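Local coordinates for protein mersacidin decarboxylase (Bacillus sp., PDB 1P3Y) that catalyses the FAD-dependent oxidative decarboxylation of the C-terminal cysteine of mersacidin to an aminoenethiol, a step in the biosynthesis of this lantibiotic, at residues 14-19 against 41-46; 76-81 against 108-113; 83-88 against 116-121. One frame throughout, in Å; residues are numbered along the deposited sequence.

Contact 1 (14-19 against 41-46); sequences GICGSI and VMTKTA. With FAD (flavin-adenine dinucleotide), chain B.
Gly14 and Ile15 pair in parallel with Val41 and Met42 as neighbouring strands of a beta-alpha-beta crossover in the Rossmann-like flavoprotein fold. Beyond the strand ends, the two segments together bind the FAD diphosphate. Ile15 uses both of its backbone polar groups across the pair. Its N bonds to Val41 O at 2.8 Å. Its O accepts from Thr43 N at 3.1 Å. On the Ile15 face, CG2 of Ile15 meets Ala46 CB at 3.9 Å, and Val55 of helix 52-55 adds to the apolar cover of Ile15 and Met42. Thr43 is the N-cap of helix 44-49, and its OG1 accepts a weak bond from Ala46 N at 3.3 Å. That hydroxyl lies between the backbone N and the carbonyl carbon (chi1 64°), which lets it cap the helix and also reach the cofactor. Each segment gives one backbone N-H to the diphosphate, and the helix start would probably add a favourable field. Thr45 N bonds to FAD O1A at 2.9 Å. O1P, on the other phosphate, is held from both segments: Gly17 N lies 2.8 Å from it and Thr43 OG1 2.9 Å.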
loop_
_atom_site.group_PDB
_atom_site.type_symbol
_atom_site.label_atom_id
_atom_site.label_comp_id
_atom_site.label_asym_id
_atom_site.label_seq_id
_atom_site.Cartn_x
_atom_site.Cartn_y
_atom_site.Cartn_z
ATOM N N GLY A 14 -29.833 -2.989 14.145
ATOM C CA GLY A 14 -28.600 -3.703 13.878
ATOM C C GLY A 14 -28.792 -4.553 12.642
ATOM O O GLY A 14 -29.684 -5.388 12.610
ATOM N N ILE A 15 -27.965 -4.353 11.623
ATOM C CA ILE A 15 -28.093 -5.128 10.391
ATOM C C ILE A 15 -27.005 -6.210 10.303
ATOM O O ILE A 15 -25.818 -5.912 10.469
ATOM C CB ILE A 15 -27.970 -4.207 9.164
ATOM C CG1 ILE A 15 -28.982 -3.065 9.260
ATOM C CG2 ILE A 15 -28.177 -4.996 7.906
ATOM C CD1 ILE A 15 -28.863 -2.071 8.139
ATOM N N CYS A 16 -27.402 -7.454 10.031
ATOM C CA CYS A 16 -26.436 -8.551 9.920
ATOM C C CYS A 16 -26.304 -9.041 8.491
ATOM O O CYS A 16 -27.026 -8.589 7.608
ATOM C CB CYS A 16 -26.817 -9.730 10.817
ATOM S SG CYS A 16 -26.821 -9.354 12.597
ATOM N N GLY A 17 -25.392 -9.988 8.275
ATOM C CA GLY A 17 -25.136 -10.495 6.941
ATOM C C GLY A 17 -26.209 -11.340 6.285
ATOM O O GLY A 17 -26.317 -12.525 6.547
ATOM N N SER A 18 -26.996 -10.731 5.411
ATOM C CA SER A 18 -28.047 -11.448 4.695
ATOM C C SER A 18 -28.372 -10.730 3.387
ATOM O O SER A 18 -28.272 -9.498 3.322
ATOM C CB SER A 18 -29.310 -11.517 5.553
ATOM O OG SER A 18 -30.435 -11.767 4.730
ATOM N N ILE A 19 -28.746 -11.474 2.347
ATOM C CA ILE A 19 -29.114 -10.834 1.081
ATOM C C ILE A 19 -30.271 -9.843 1.318
ATOM O O ILE A 19 -30.344 -8.784 0.685
ATOM C CB ILE A 19 -29.566 -11.879 0.020
ATOM C CG1 ILE A 19 -28.347 -12.567 -0.590
ATOM C CG2 ILE A 19 -30.359 -11.200 -1.090
ATOM C CD1 ILE A 19 -27.563 -11.680 -1.566
ATOM N N VAL A 41 -26.479 0.127 13.185
ATOM C CA VAL A 41 -25.201 -0.460 13.563
ATOM C C VAL A 41 -25.142 -1.739 12.688
ATOM O O VAL A 41 -26.082 -2.552 12.675
ATOM C CB VAL A 41 -25.139 -0.798 15.095
ATOM C CG1 VAL A 41 -26.254 -1.797 15.487
ATOM C CG2 VAL A 41 -23.748 -1.358 15.452
ATOM N N MET A 42 -24.054 -1.906 11.941
ATOM C CA MET A 42 -23.906 -3.051 11.029
ATOM C C MET A 42 -22.763 -4.008 11.352
ATOM O O MET A 42 -21.827 -3.667 12.058
ATOM C CB MET A 42 -23.687 -2.539 9.599
ATOM C CG MET A 42 -24.578 -1.345 9.188
ATOM S SD MET A 42 -24.330 -0.824 7.443
ATOM C CE MET A 42 -24.684 -2.388 6.530
ATOM N N THR A 43 -22.849 -5.220 10.825
ATOM C CA THR A 43 -21.780 -6.196 10.982
ATOM C C THR A 43 -21.000 -6.087 9.661
ATOM O O THR A 43 -21.502 -5.560 8.645
ATOM C CB THR A 43 -22.300 -7.665 11.078
ATOM O OG1 THR A 43 -22.944 -8.033 9.847
ATOM C CG2 THR A 43 -23.279 -7.829 12.205
ATOM N N LYS A 44 -19.785 -6.613 9.678
ATOM C CA LYS A 44 -18.894 -6.615 8.529
ATOM C C LYS A 44 -19.544 -7.224 7.271
ATOM O O LYS A 44 -19.462 -6.652 6.177
ATOM C CB LYS A 44 -17.609 -7.381 8.917
ATOM C CG LYS A 44 -16.473 -7.324 7.901
ATOM C CD LYS A 44 -16.577 -8.424 6.838
ATOM C CE LYS A 44 -15.343 -8.444 5.912
ATOM N NZ LYS A 44 -15.102 -7.097 5.267
ATOM N N THR A 45 -20.178 -8.385 7.416
ATOM C CA THR A 45 -20.816 -9.029 6.267
ATOM C C THR A 45 -21.923 -8.169 5.676
ATOM O O THR A 45 -22.064 -8.074 4.449
ATOM C CB THR A 45 -21.397 -10.377 6.647
ATOM O OG1 THR A 45 -20.398 -11.121 7.340
ATOM C CG2 THR A 45 -21.825 -11.150 5.395
ATOM N N ALA A 46 -22.711 -7.539 6.549
ATOM C CA ALA A 46 -23.772 -6.649 6.086
ATOM C C ALA A 46 -23.164 -5.511 5.230
ATOM O O ALA A 46 -23.690 -5.195 4.146
ATOM C CB ALA A 46 -24.530 -6.078 7.271
HETATM P PA FAD B . -19.946 -10.970 10.913
HETATM O O1A FAD B . -20.177 -10.197 9.619
HETATM O O2A FAD B . -19.390 -10.216 12.106
HETATM O O5B FAD B . -18.954 -12.253 10.671
HETATM C C5B FAD B . -18.656 -12.821 9.360
HETATM C C4B FAD B . -17.340 -12.299 8.797
HETATM O O4B FAD B . -16.987 -11.080 9.441
HETATM C C3B FAD B . -16.133 -13.228 9.012
HETATM O O3B FAD B . -15.697 -13.581 7.703
HETATM C C2B FAD B . -15.184 -12.397 9.813
HETATM O O2B FAD B . -13.803 -12.582 9.685
HETATM C C1B FAD B . -15.590 -10.964 9.479
HETATM N N9A FAD B . -15.304 -9.862 10.456
HETATM C C8A FAD B . -15.886 -9.553 11.761
HETATM N N7A FAD B . -15.377 -8.490 12.346
HETATM C C5A FAD B . -14.391 -8.011 11.423
HETATM C C6A FAD B . -13.456 -6.903 11.430
HETATM N N6A FAD B . -13.390 -6.021 12.441
HETATM N N1A FAD B . -12.579 -6.749 10.314
HETATM C C2A FAD B . -12.603 -7.620 9.258
HETATM N N3A FAD B . -13.494 -8.729 9.156
HETATM C C4A FAD B . -14.348 -8.813 10.349
HETATM N N1 FAD B . -26.355 -16.260 7.536
HETATM C C2 FAD B . -27.613 -16.285 8.123
HETATM O O2 FAD B . -27.771 -16.781 9.272
HETATM N N3 FAD B . -28.707 -15.750 7.423
HETATM C C4 FAD B . -28.647 -15.159 6.105
HETATM O O4 FAD B . -29.720 -14.705 5.547
HETATM C C4X FAD B . -27.370 -15.133 5.550
HETATM N N5 FAD B . -27.253 -14.528 4.250
HETATM C C5X FAD B . -25.948 -14.459 3.669
HETATM C C6 FAD B . -25.772 -13.868 2.381
HETATM C C7 FAD B . -24.478 -13.755 1.722
HETATM C C7M FAD B . -24.406 -13.077 0.324
HETATM C C8 FAD B . -23.293 -14.286 2.432
HETATM C C8M FAD B . -21.884 -14.232 1.877
HETATM C C9 FAD B . -23.413 -14.879 3.700
HETATM C C9A FAD B . -24.707 -14.994 4.356
HETATM N N10 FAD B . -24.969 -15.611 5.704
HETATM C C10 FAD B . -26.249 -15.675 6.277
HETATM C "C1'" FAD B . -23.835 -16.136 6.404
HETATM C "C2'" FAD B . -23.254 -15.306 7.490
HETATM O "O2'" FAD B . -22.797 -14.016 6.880
HETATM C "C3'" FAD B . -22.075 -15.967 8.101
HETATM O "O3'" FAD B . -22.452 -17.008 9.026
HETATM C "C4'" FAD B . -21.126 -15.003 8.871
HETATM O "O4'" FAD B . -19.987 -15.794 9.350
HETATM C "C5'" FAD B . -21.741 -14.316 10.065
HETATM O "O5'" FAD B . -22.399 -13.102 9.672
HETATM P P FAD B . -22.733 -11.958 10.706
HETATM O O1P FAD B . -23.394 -10.899 9.935
HETATM O O2P FAD B . -23.517 -12.556 11.846
HETATM O O3P FAD B . -21.310 -11.591 11.379
#

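Contact 2 (76-81 against 108-113); sequences VEIGRW and ATTVLA. With FAD (flavin-adenine dinucleotide), chain C.
Val76, Ile78 and Gly79 of helix 75-81 pack against Thr110 and Ala113 of helix 106-113. The short helix axes come within 8.2 Å and cross at -58°. No hydrogen bond links the two segments.

The apolar contacts fall into two groups. The first is centred on Gly79, which has no side chain, so the backbones come close: CA of Gly79 and CA of Ala113 are 5.2 Å apart. The methyl CG2 of Thr110 meets Gly79 CA at 4.0 Å. Ala113 points its CB at helix 75-81, where it lies 4.0 Å from Val76 CA. Val76 CG1 is a looser neighbour of the same methyl. In the second group Ile78 and Thr110 meet at about a right angle. Ile78 starts off past the other helix, but CG1 sits between its backbone N and carbonyl carbon (chi1 72°), which turns the chain back. Its CG1 then lies 3.9 Å from Thr110 CG2, and CD1 rests by the threonine hydroxyl.

The polar groups bond elsewhere. Thr110 OG1 bonds to Leu106 O in its own helix. Arg80 NH1 bonds to Asn125 OD1 of a neighbouring subunit. Thr109 faces the bound FAD: its OG1 accepts from the ribityl hydroxyl O3' at 2.7 Å and is also bonded to Asn105 O. The active-site residue His75 touches both Thr109 and Ala113.

The helices are thus held by van der Waals contact among small and branched side chains. The hydrogen-bonding groups serve the helix itself, the cofactor and the subunit interface. Through Thr109 the crossing borders a flavin site built from more than one chain.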
loop_
_atom_site.group_PDB
_atom_site.type_symbol
_atom_site.label_atom_id
_atom_site.label_comp_id
_atom_site.label_asym_id
_atom_site.label_seq_id
_atom_site.Cartn_x
_atom_site.Cartn_y
_atom_site.Cartn_z
ATOM N N VAL A 76 -21.631 0.897 24.732
ATOM C CA VAL A 76 -22.372 1.427 25.873
ATOM C C VAL A 76 -23.069 2.730 25.469
ATOM O O VAL A 76 -24.183 3.012 25.914
ATOM C CB VAL A 76 -21.443 1.702 27.092
ATOM C CG1 VAL A 76 -20.583 0.471 27.376
ATOM C CG2 VAL A 76 -20.579 2.936 26.836
ATOM N N GLU A 77 -22.407 3.518 24.624
ATOM C CA GLU A 77 -22.978 4.772 24.159
ATOM C C GLU A 77 -24.148 4.508 23.236
ATOM O O GLU A 77 -25.213 5.101 23.405
ATOM C CB GLU A 77 -21.939 5.614 23.417
ATOM C CG GLU A 77 -20.814 6.130 24.295
ATOM C CD GLU A 77 -21.291 7.082 25.383
ATOM O OE1 GLU A 77 -22.081 6.661 26.266
ATOM O OE2 GLU A 77 -20.865 8.259 25.349
ATOM N N ILE A 78 -23.972 3.624 22.257
ATOM C CA ILE A 78 -25.080 3.366 21.350
ATOM C C ILE A 78 -26.133 2.515 22.048
ATOM O O ILE A 78 -27.325 2.666 21.788
ATOM C CB ILE A 78 -24.619 2.693 20.017
ATOM C CG1 ILE A 78 -24.225 1.241 20.250
ATOM C CG2 ILE A 78 -23.453 3.481 19.403
ATOM C CD1 ILE A 78 -23.886 0.536 18.980
ATOM N N GLY A 79 -25.689 1.638 22.947
ATOM C CA GLY A 79 -26.611 0.808 23.693
ATOM C C GLY A 79 -27.507 1.670 24.578
ATOM O O GLY A 79 -28.704 1.427 24.669
ATOM N N ARG A 80 -26.938 2.685 25.228
ATOM C CA ARG A 80 -27.713 3.569 26.096
ATOM C C ARG A 80 -28.497 4.594 25.303
ATOM O O ARG A 80 -29.617 4.936 25.678
ATOM C CB ARG A 80 -26.813 4.292 27.103
ATOM C CG ARG A 80 -26.486 3.459 28.331
ATOM C CD ARG A 80 -26.012 4.337 29.491
ATOM N NE ARG A 80 -25.845 3.580 30.737
ATOM C CZ ARG A 80 -24.888 2.676 30.956
ATOM N NH1 ARG A 80 -23.995 2.405 30.009
ATOM N NH2 ARG A 80 -24.822 2.039 32.124
ATOM N N TRP A 81 -27.903 5.074 24.213
ATOM C CA TRP A 81 -28.537 6.065 23.333
ATOM C C TRP A 81 -29.912 5.620 22.872
ATOM O O TRP A 81 -30.864 6.412 22.848
ATOM C CB TRP A 81 -27.689 6.304 22.069
ATOM C CG TRP A 81 -28.387 7.165 21.035
ATOM C CD1 TRP A 81 -28.428 8.527 21.006
ATOM C CD2 TRP A 81 -29.228 6.717 19.953
ATOM N NE1 TRP A 81 -29.240 8.958 19.985
ATOM C CE2 TRP A 81 -29.749 7.868 19.324
ATOM C CE3 TRP A 81 -29.596 5.458 19.463
ATOM C CZ2 TRP A 81 -30.627 7.800 18.224
ATOM C CZ3 TRP A 81 -30.472 5.386 18.366
ATOM C CH2 TRP A 81 -30.975 6.554 17.762
ATOM N N ALA A 108 -23.499 -7.719 18.395
ATOM C CA ALA A 108 -23.681 -8.616 19.521
ATOM C C ALA A 108 -23.314 -7.960 20.857
ATOM O O ALA A 108 -23.913 -8.248 21.894
ATOM C CB ALA A 108 -22.834 -9.892 19.313
ATOM N N THR A 109 -22.319 -7.089 20.838
ATOM C CA THR A 109 -21.880 -6.421 22.049
ATOM C C THR A 109 -22.964 -5.453 22.529
ATOM O O THR A 109 -23.266 -5.347 23.725
ATOM C CB THR A 109 -20.553 -5.625 21.789
ATOM O OG1 THR A 109 -19.525 -6.527 21.351
ATOM C CG2 THR A 109 -20.078 -4.928 23.071
ATOM N N THR A 110 -23.547 -4.741 21.580
ATOM C CA THR A 110 -24.578 -3.785 21.903
ATOM C C THR A 110 -25.741 -4.456 22.616
ATOM O O THR A 110 -26.353 -3.858 23.498
ATOM C CB THR A 110 -25.052 -3.076 20.633
ATOM O OG1 THR A 110 -23.926 -2.398 20.048
ATOM C CG2 THR A 110 -26.165 -2.071 20.952
ATOM N N VAL A 111 -26.039 -5.701 22.256
ATOM C CA VAL A 111 -27.135 -6.411 22.910
ATOM C C VAL A 111 -26.869 -6.443 24.414
ATOM O O VAL A 111 -27.761 -6.176 25.210
ATOM C CB VAL A 111 -27.291 -7.860 22.369
ATOM C CG1 VAL A 111 -28.257 -8.658 23.258
ATOM C CG2 VAL A 111 -27.827 -7.827 20.937
ATOM N N LEU A 112 -25.638 -6.747 24.806
ATOM C CA LEU A 112 -25.304 -6.789 26.222
ATOM C C LEU A 112 -25.271 -5.413 26.851
ATOM O O LEU A 112 -25.541 -5.274 28.033
ATOM C CB LEU A 112 -23.940 -7.446 26.461
ATOM C CG LEU A 112 -23.789 -8.946 26.202
ATOM C CD1 LEU A 112 -22.339 -9.314 26.407
ATOM C CD2 LEU A 112 -24.662 -9.750 27.110
ATOM N N ALA A 113 -24.943 -4.394 26.071
ATOM C CA ALA A 113 -24.845 -3.046 26.620
ATOM C C ALA A 113 -26.129 -2.226 26.607
ATOM O O ALA A 113 -26.168 -1.138 27.183
ATOM C CB ALA A 113 -23.735 -2.283 25.917
HETATM P PA FAD C . -11.437 -9.204 20.537
HETATM O O1A FAD C . -10.598 -7.941 20.694
HETATM O O2A FAD C . -10.748 -10.464 20.047
HETATM O O5B FAD C . -12.710 -8.952 19.534
HETATM C C5B FAD C . -13.211 -7.633 19.164
HETATM C C4B FAD C . -12.666 -7.171 17.818
HETATM O O4B FAD C . -11.483 -7.896 17.500
HETATM C C3B FAD C . -13.610 -7.405 16.626
HETATM O O3B FAD C . -13.897 -6.106 16.118
HETATM C C2B FAD C . -12.824 -8.298 15.722
HETATM O O2B FAD C . -13.009 -8.238 14.336
HETATM C C1B FAD C . -11.375 -8.018 16.107
HETATM N N9A FAD C . -10.326 -9.064 15.875
HETATM C C8A FAD C . -10.082 -10.349 16.528
HETATM N N7A FAD C . -9.053 -11.016 16.052
HETATM C C5A FAD C . -8.531 -10.175 15.015
HETATM C C6A FAD C . -7.428 -10.292 14.081
HETATM N N6A FAD C . -6.600 -11.349 14.070
HETATM N N1A FAD C . -7.221 -9.235 13.142
HETATM C C2A FAD C . -8.036 -8.136 13.109
HETATM N N3A FAD C . -9.135 -7.928 13.994
HETATM C C4A FAD C . -9.276 -9.065 14.913
HETATM N N1 FAD C . -16.520 -5.207 26.753
HETATM C C2 FAD C . -16.571 -5.722 28.043
HETATM O O2 FAD C . -17.124 -6.832 28.265
HETATM N N3 FAD C . -15.996 -4.990 29.094
HETATM C C4 FAD C . -15.337 -3.709 28.961
HETATM O O4 FAD C . -14.851 -3.117 30.000
HETATM C C4X FAD C . -15.288 -3.229 27.654
HETATM N N5 FAD C . -14.617 -1.971 27.465
HETATM C C5X FAD C . -14.524 -1.467 26.129
HETATM C C6 FAD C . -13.867 -0.223 25.881
HETATM C C7 FAD C . -13.726 0.356 24.552
HETATM C C7M FAD C . -12.978 1.711 24.402
HETATM C C8 FAD C . -14.298 -0.391 23.409
HETATM C C8M FAD C . -14.221 0.082 21.972
HETATM C C9 FAD C . -14.955 -1.617 23.601
HETATM C C9A FAD C . -15.098 -2.194 24.929
HETATM N N10 FAD C . -15.783 -3.491 25.267
HETATM C C10 FAD C . -15.872 -3.988 26.576
HETATM C "C1'" FAD C . -16.348 -4.225 24.174
HETATM C "C2'" FAD C . -15.578 -5.383 23.653
HETATM O "O2'" FAD C . -14.260 -4.867 23.161
HETATM C "C3'" FAD C . -16.274 -6.024 22.511
HETATM O "O3'" FAD C . -17.360 -6.872 22.941
HETATM C "C4'" FAD C . -15.355 -6.894 21.606
HETATM O "O4'" FAD C . -16.174 -7.395 20.496
HETATM C "C5'" FAD C . -14.728 -8.087 22.286
HETATM O "O5'" FAD C . -13.492 -7.720 22.919
HETATM P P FAD C . -12.402 -8.792 23.308
HETATM O O1P FAD C . -11.302 -8.041 23.924
HETATM O O2P FAD C . -13.054 -9.854 24.156
HETATM O O3P FAD C . -12.076 -9.561 21.925
#

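Contact 3 (83-88 against 116-121); sequences DIYCII and HNTIFF
Phe121 N donates to Ile87 O at 2.9 Å, the shortest of three backbone bonds that join these parallel strands. Ile87 N in turn bonds to Ile119 O at 3.0 Å, and Ile119 N bonds to Tyr85 O at 3.2 Å. Cys86 thus pairs with Ile119, and Ile87 with Phe120, in the central parallel sheet of the Rossmann-like fold.

On the Cys86 and Ile119 face, Cys86 CB meets Ile119 CG2 at 3.5 Å. The thiol is anti to the backbone N (chi1 166°), which carries SG along the sheet to the Phe121 ring. It stands 4.3 Å from the centroid of that ring, at 66° to the normal, an oblique sulfur-aromatic contact. Phe121 also packs by its CB against Ile88 CB at 3.7 Å, while Ile88 CD1 reaches CG of the ring obliquely.

On the Ile87 and Phe120 face these two side chains run side by side in the same direction. Ile87 CD1 comes to 3.7 Å from Phe120 CE2. The methyl CG2 of Thr118 lies over one face of the Phe120 ring, offset toward the rim, and also touches Ile87. The Tyr85 side chain crosses that of Thr118 at a slant, and its OH bonds to Val107 O.

Helix 106-113 covers the Tyr85 and Ile87 side through Val107 and Val111. Helix 173-183 covers the other side, where Ile180 touches Cys86, Ile119 and Phe121. Strand 10-15 flanks strand 84-90 on the edge away from strand 119-122.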
loop_
_atom_site.group_PDB
_atom_site.type_symbol
_atom_site.label_atom_id
_atom_site.label_comp_id
_atom_site.label_asym_id
_atom_site.label_seq_id
_atom_site.Cartn_x
_atom_site.Cartn_y
_atom_site.Cartn_z
ATOM N N ASP A 83 -33.495 3.590 22.773
ATOM C CA ASP A 83 -34.568 3.219 23.691
ATOM C C ASP A 83 -34.992 1.821 23.272
ATOM O O ASP A 83 -35.360 0.983 24.101
ATOM C CB ASP A 83 -35.774 4.162 23.560
ATOM C CG ASP A 83 -35.461 5.576 23.981
ATOM O OD1 ASP A 83 -34.887 5.746 25.082
ATOM O OD2 ASP A 83 -35.793 6.510 23.215
ATOM N N ILE A 84 -34.950 1.585 21.965
ATOM C CA ILE A 84 -35.306 0.289 21.424
ATOM C C ILE A 84 -34.203 -0.201 20.489
ATOM O O ILE A 84 -33.729 0.540 19.615
ATOM C CB ILE A 84 -36.634 0.364 20.645
ATOM C CG1 ILE A 84 -37.766 0.777 21.597
ATOM C CG2 ILE A 84 -36.940 -0.993 19.989
ATOM C CD1 ILE A 84 -39.024 1.234 20.878
ATOM N N TYR A 85 -33.779 -1.447 20.693
ATOM C CA TYR A 85 -32.745 -2.055 19.857
ATOM C C TYR A 85 -33.345 -3.259 19.153
ATOM O O TYR A 85 -33.732 -4.261 19.765
ATOM C CB TYR A 85 -31.535 -2.469 20.702
ATOM C CG TYR A 85 -30.394 -3.102 19.920
ATOM C CD1 TYR A 85 -30.024 -2.624 18.664
ATOM C CD2 TYR A 85 -29.623 -4.125 20.490
ATOM C CE1 TYR A 85 -28.903 -3.146 17.994
ATOM C CE2 TYR A 85 -28.508 -4.651 19.840
ATOM C CZ TYR A 85 -28.149 -4.158 18.591
ATOM O OH TYR A 85 -27.036 -4.687 17.962
ATOM N N CYS A 86 -33.419 -3.145 17.844
ATOM C CA CYS A 86 -33.985 -4.189 17.041
ATOM C C CYS A 86 -32.975 -4.640 15.989
ATOM O O CYS A 86 -32.426 -3.832 15.240
ATOM C CB CYS A 86 -35.279 -3.647 16.414
ATOM S SG CYS A 86 -35.928 -4.636 15.097
ATOM N N ILE A 87 -32.707 -5.940 15.953
ATOM C CA ILE A 87 -31.779 -6.492 14.981
ATOM C C ILE A 87 -32.532 -7.141 13.821
ATOM O O ILE A 87 -33.168 -8.181 13.980
ATOM C CB ILE A 87 -30.845 -7.530 15.638
ATOM C CG1 ILE A 87 -29.993 -6.832 16.712
ATOM C CG2 ILE A 87 -29.965 -8.220 14.555
ATOM C CD1 ILE A 87 -29.081 -7.772 17.518
ATOM N N ILE A 88 -32.465 -6.505 12.659
ATOM C CA ILE A 88 -33.109 -7.006 11.460
ATOM C C ILE A 88 -32.272 -6.673 10.208
ATOM O O ILE A 88 -32.011 -5.514 9.896
ATOM C CB ILE A 88 -34.548 -6.403 11.306
ATOM C CG1 ILE A 88 -35.167 -6.875 9.980
ATOM C CG2 ILE A 88 -34.515 -4.852 11.366
ATOM C CD1 ILE A 88 -36.630 -6.508 9.818
ATOM N N HIS A 116 -32.372 -2.408 27.972
ATOM C CA HIS A 116 -33.546 -3.245 27.778
ATOM C C HIS A 116 -33.234 -4.492 26.971
ATOM O O HIS A 116 -32.093 -4.704 26.540
ATOM C CB HIS A 116 -34.615 -2.433 27.065
ATOM C CG HIS A 116 -34.753 -1.046 27.601
ATOM N ND1 HIS A 116 -35.150 -0.788 28.895
ATOM C CD2 HIS A 116 -34.494 0.157 27.039
ATOM C CE1 HIS A 116 -35.129 0.516 29.108
ATOM N NE2 HIS A 116 -34.735 1.113 27.997
ATOM N N ASN A 117 -34.257 -5.317 26.771
ATOM C CA ASN A 117 -34.114 -6.541 25.992
ATOM C C ASN A 117 -34.096 -6.156 24.528
ATOM O O ASN A 117 -34.526 -5.064 24.176
ATOM C CB ASN A 117 -35.288 -7.482 26.257
ATOM C CG ASN A 117 -35.187 -8.175 27.603
ATOM O OD1 ASN A 117 -36.210 -8.554 28.180
ATOM N ND2 ASN A 117 -33.953 -8.365 28.106
ATOM N N THR A 118 -33.618 -7.060 23.677
ATOM C CA THR A 118 -33.531 -6.795 22.239
ATOM C C THR A 118 -34.534 -7.627 21.445
ATOM O O THR A 118 -34.754 -8.805 21.742
ATOM C CB THR A 118 -32.099 -7.136 21.699
ATOM O OG1 THR A 118 -31.132 -6.301 22.341
ATOM C CG2 THR A 118 -32.015 -6.945 20.183
ATOM N N ILE A 119 -35.132 -7.026 20.422
ATOM C CA ILE A 119 -36.063 -7.775 19.593
ATOM C C ILE A 119 -35.312 -8.198 18.325
ATOM O O ILE A 119 -34.729 -7.356 17.642
ATOM C CB ILE A 119 -37.324 -6.940 19.218
ATOM C CG1 ILE A 119 -38.048 -7.603 18.046
ATOM C CG2 ILE A 119 -36.935 -5.534 18.845
ATOM C CD1 ILE A 119 -39.313 -6.908 17.636
ATOM N N PHE A 120 -35.336 -9.502 18.030
ATOM C CA PHE A 120 -34.665 -10.074 16.863
ATOM C C PHE A 120 -35.601 -10.459 15.731
ATOM O O PHE A 120 -36.686 -10.981 15.968
ATOM C CB PHE A 120 -33.916 -11.350 17.245
ATOM C CG PHE A 120 -32.820 -11.144 18.224
ATOM C CD1 PHE A 120 -33.103 -10.949 19.575
ATOM C CD2 PHE A 120 -31.483 -11.151 17.795
ATOM C CE1 PHE A 120 -32.069 -10.769 20.499
ATOM C CE2 PHE A 120 -30.440 -10.973 18.695
ATOM C CZ PHE A 120 -30.728 -10.781 20.054
ATOM N N PHE A 121 -35.162 -10.230 14.500
ATOM C CA PHE A 121 -35.937 -10.615 13.326
ATOM C C PHE A 121 -35.076 -11.564 12.495
ATOM O O PHE A 121 -34.512 -11.172 11.484
ATOM C CB PHE A 121 -36.308 -9.402 12.471
ATOM C CG PHE A 121 -37.405 -8.559 13.050
ATOM C CD1 PHE A 121 -37.143 -7.657 14.082
ATOM C CD2 PHE A 121 -38.700 -8.640 12.529
ATOM C CE1 PHE A 121 -38.153 -6.837 14.587
ATOM C CE2 PHE A 121 -39.720 -7.828 13.021
ATOM C CZ PHE A 121 -39.449 -6.917 14.054
#

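How the contacts relate
The contacts open in the order 1, 2, 3 along the chain, but contacts 2 and 3 interleave. Helix 75-81 leads to strand 84-90, and helix 106-113 leads to strand 119-122. Contacts 1 and 3 lie in one parallel sheet, with centres about 14 Å apart. Strands 10-15 and 84-90 are neighbours there, probably joined by a bond from Gly14 N to Cys86 O. The centre of contact 2 is about 11 Å from that of contact 3 and about 16 Å from that of contact 1. Its Val111 packs on Tyr85 and Ile87, and its Ile78 on Val41. Contacts 1 and 2 serve two different FAD molecules, each shared with another subunit, and supply complementary parts of equivalent sites.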